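PDB 3JUR: Exo-poly-alpha-D-galacturonosidase from Thermotoga maritima, which probably hydrolyses polygalacturonate from the chain end, as an exo-acting pectin-degrading glycosidase of family 28. Local coordinates for residues 142-146 against 233-238. Residues are numbered along the deposited sequence; the frame is centred on the assembly and turned at random.
Sequences WWPWK and STGPNN
Trp143 lays one face of its indole over Gly235 and Pro236. Pro236 CD sits 3.6 Å from the centroid of the Trp143 five-membered ring, and Gly235 CA 3.7 Å from that of the six-membered ring. Both are CH-pi contacts. The Trp143 and Pro236 side chains point about a right angle apart. Gly235 has no side chain, so its CA can come up against the indole. Asn238 OD1 meets Trp143 CZ2 obliquely, its amide plane turned 65° from the ring. Asn238 OD1 also accepts from Ser233 OG (2.6 Å) and Gly235 N (2.7 Å), which arrive from opposite faces of the amide. These bonds tie Asn238 back across the type II turn 235-238. Lys146 runs alongside Pro236, CG against Pro236 CB (3.8 Å). Its bend at chi2 (61°) brings Lys146 CD within 3.3 Å of Asn237 OD1. One water bridges Lys146 NZ and Asn237 OD1, which also accepts from Arg189. Trp143 NE1 and Asn238 ND2 both donate to Ser211 O. An alanine in place of Trp143 would probably cost that carbonyl one donor, and Gly235 CA and Pro236 CD their ring face. The contact joins 3-10 segment 143-146, between strand 132-134 and helix 161-173, to the loop leaving strand 224-233 of the parallel beta-helix.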
ATOM      1  N   TRP D 142       9.130  33.316  38.469  1.00 24.86           N
ATOM      2  CA  TRP D 142       8.579  31.957  38.636  1.00 24.61           C
ATOM      3  C   TRP D 142       9.373  30.823  37.962  1.00 24.66           C
ATOM      4  O   TRP D 142       9.691  29.824  38.613  1.00 24.51           O
ATOM      5  CB  TRP D 142       7.106  31.876  38.196  1.00 24.60           C
ATOM      6  CG  TRP D 142       6.160  32.797  38.925  1.00 24.08           C
ATOM      7  CD1 TRP D 142       5.486  33.855  38.392  1.00 23.74           C
ATOM      8  CD2 TRP D 142       5.770  32.726  40.304  1.00 23.20           C
ATOM      9  NE1 TRP D 142       4.703  34.452  39.348  1.00 23.09           N
ATOM     10  CE2 TRP D 142       4.857  33.781  40.533  1.00 23.49           C
ATOM     11  CE3 TRP D 142       6.109  31.881  41.371  1.00 22.92           C
ATOM     12  CZ2 TRP D 142       4.273  34.013  41.785  1.00 21.73           C
ATOM     13  CZ3 TRP D 142       5.527  32.112  42.617  1.00 22.38           C
ATOM     14  CH2 TRP D 142       4.618  33.172  42.809  1.00 21.82           C
ATOM     15  N   TRP D 143       9.671  30.965  36.667  1.00 24.54           N
ATOM     16  CA  TRP D 143      10.279  29.870  35.887  1.00 24.42           C
ATOM     17  C   TRP D 143      11.654  29.393  36.380  1.00 24.43           C
ATOM     18  O   TRP D 143      11.931  28.190  36.323  1.00 24.51           O
ATOM     19  CB  TRP D 143      10.341  30.193  34.380  1.00 24.32           C
ATOM     20  CG  TRP D 143       9.003  30.292  33.682  1.00 23.49           C
ATOM     21  CD1 TRP D 143       7.786  29.922  34.174  1.00 23.34           C
ATOM     22  CD2 TRP D 143       8.767  30.766  32.349  1.00 23.38           C
ATOM     23  NE1 TRP D 143       6.802  30.154  33.241  1.00 23.10           N
ATOM     24  CE2 TRP D 143       7.377  30.671  32.111  1.00 23.78           C
ATOM     25  CE3 TRP D 143       9.598  31.260  31.330  1.00 23.79           C
ATOM     26  CZ2 TRP D 143       6.794  31.055  30.895  1.00 23.93           C
ATOM     27  CZ3 TRP D 143       9.019  31.649  30.123  1.00 24.48           C
ATOM     28  CH2 TRP D 143       7.625  31.539  29.916  1.00 24.08           C
ATOM     29  N   PRO D 144      12.521  30.315  36.857  1.00 24.51           N
ATOM     30  CA  PRO D 144      13.791  29.846  37.419  1.00 24.84           C
ATOM     31  C   PRO D 144      13.641  28.778  38.513  1.00 25.14           C
ATOM     32  O   PRO D 144      14.561  27.981  38.718  1.00 25.57           O
ATOM     33  CB  PRO D 144      14.406  31.117  37.998  1.00 24.64           C
ATOM     34  CG  PRO D 144      13.893  32.191  37.125  1.00 24.63           C
ATOM     35  CD  PRO D 144      12.497  31.787  36.735  1.00 24.38           C
ATOM     36  N   TRP D 145      12.491  28.746  39.184  1.00 25.08           N
ATOM     37  CA  TRP D 145      12.255  27.773  40.255  1.00 25.37           C
ATOM     38  C   TRP D 145      12.273  26.315  39.783  1.00 25.76           C
ATOM     39  O   TRP D 145      12.505  25.409  40.587  1.00 25.83           O
ATOM     40  CB  TRP D 145      10.956  28.094  41.003  1.00 24.95           C
ATOM     41  CG  TRP D 145      11.030  29.338  41.854  1.00 24.33           C
ATOM     42  CD1 TRP D 145      12.036  30.273  41.873  1.00 23.67           C
ATOM     43  CD2 TRP D 145      10.043  29.799  42.786  1.00 23.84           C
ATOM     44  NE1 TRP D 145      11.740  31.276  42.767  1.00 23.40           N
ATOM     45  CE2 TRP D 145      10.524  31.012  43.342  1.00 23.59           C
ATOM     46  CE3 TRP D 145       8.800  29.304  43.210  1.00 23.12           C
ATOM     47  CZ2 TRP D 145       9.807  31.734  44.302  1.00 22.45           C
ATOM     48  CZ3 TRP D 145       8.088  30.027  44.169  1.00 22.80           C
ATOM     49  CH2 TRP D 145       8.594  31.229  44.699  1.00 22.19           C
ATOM     50  N   LYS D 146      12.040  26.097  38.486  1.00 26.26           N
ATOM     51  CA  LYS D 146      12.086  24.759  37.887  1.00 26.45           C
ATOM     52  C   LYS D 146      13.476  24.113  37.976  1.00 26.90           C
ATOM     53  O   LYS D 146      13.591  22.906  38.204  1.00 26.88           O
ATOM     54  CB  LYS D 146      11.597  24.804  36.429  1.00 26.51           C
ATOM     55  CG  LYS D 146      11.761  23.495  35.634  1.00 26.22           C
ATOM     56  CD  LYS D 146      10.975  22.332  36.245  1.00 25.48           C
ATOM     57  CE  LYS D 146      11.353  21.012  35.598  1.00 26.41           C
ATOM     58  NZ  LYS D 146      10.726  19.853  36.304  1.00 27.26           N
ATOM     59  N   SER D 233       1.372  29.777  26.204  1.00 25.58           N
ATOM     60  CA  SER D 233       2.400  29.860  27.239  1.00 25.11           C
ATOM     61  C   SER D 233       3.311  28.650  27.131  1.00 24.68           C
ATOM     62  O   SER D 233       2.871  27.514  27.309  1.00 24.42           O
ATOM     63  CB  SER D 233       1.755  29.920  28.627  1.00 25.06           C
ATOM     64  OG  SER D 233       2.662  30.420  29.588  1.00 24.90           O
ATOM     65  N   THR D 234       4.583  28.888  26.831  1.00 24.62           N
ATOM     66  CA  THR D 234       5.491  27.791  26.479  1.00 24.29           C
ATOM     67  C   THR D 234       6.647  27.561  27.460  1.00 24.10           C
ATOM     68  O   THR D 234       7.675  26.971  27.098  1.00 24.35           O
ATOM     69  CB  THR D 234       6.027  27.954  25.042  1.00 24.31           C
ATOM     70  OG1 THR D 234       6.640  29.239  24.902  1.00 24.25           O
ATOM     71  CG2 THR D 234       4.885  27.816  24.027  1.00 24.83           C
ATOM     72  N   GLY D 235       6.464  27.999  28.705  1.00 23.48           N
ATOM     73  CA  GLY D 235       7.456  27.785  29.761  1.00 22.86           C
ATOM     74  C   GLY D 235       7.472  26.376  30.339  1.00 22.62           C
ATOM     75  O   GLY D 235       6.735  25.503  29.877  1.00 22.40           O
ATOM     76  N   PRO D 236       8.320  26.142  31.361  1.00 22.70           N
ATOM     77  CA  PRO D 236       8.452  24.797  31.925  1.00 22.70           C
ATOM     78  C   PRO D 236       7.196  24.399  32.693  1.00 23.00           C
ATOM     79  O   PRO D 236       6.710  25.161  33.536  1.00 23.11           O
ATOM     80  CB  PRO D 236       9.653  24.924  32.866  1.00 22.24           C
ATOM     81  CG  PRO D 236       9.678  26.361  33.250  1.00 22.60           C
ATOM     82  CD  PRO D 236       9.175  27.123  32.059  1.00 22.42           C
ATOM     83  N   ASN D 237       6.660  23.228  32.366  1.00 23.46           N
ATOM     84  CA  ASN D 237       5.442  22.722  32.997  1.00 23.96           C
ATOM     85  C   ASN D 237       4.225  23.612  32.727  1.00 24.39           C
ATOM     86  O   ASN D 237       3.301  23.682  33.540  1.00 24.40           O
ATOM     87  CB  ASN D 237       5.657  22.510  34.507  1.00 23.84           C
ATOM     88  CG  ASN D 237       6.883  21.670  34.808  1.00 23.49           C
ATOM     89  OD1 ASN D 237       7.814  22.122  35.483  1.00 24.02           O
ATOM     90  ND2 ASN D 237       6.905  20.449  34.282  1.00 22.54           N
ATOM     91  N   ASN D 238       4.234  24.290  31.578  1.00 24.82           N
ATOM     92  CA  ASN D 238       3.084  25.076  31.138  1.00 25.39           C
ATOM     93  C   ASN D 238       2.010  24.188  30.496  1.00 25.54           C
ATOM     94  O   ASN D 238       1.756  24.285  29.296  1.00 25.63           O
ATOM     95  CB  ASN D 238       3.512  26.205  30.184  1.00 25.14           C
ATOM     96  CG  ASN D 238       3.967  27.469  30.913  1.00 26.26           C
ATOM     97  OD1 ASN D 238       4.297  28.475  30.280  1.00 25.72           O
ATOM     98  ND2 ASN D 238       3.971  27.430  32.242  1.00 27.00           N
TER
HETATM   99  O   HOH W   1       8.041  20.170  37.578  1.00 22.32           O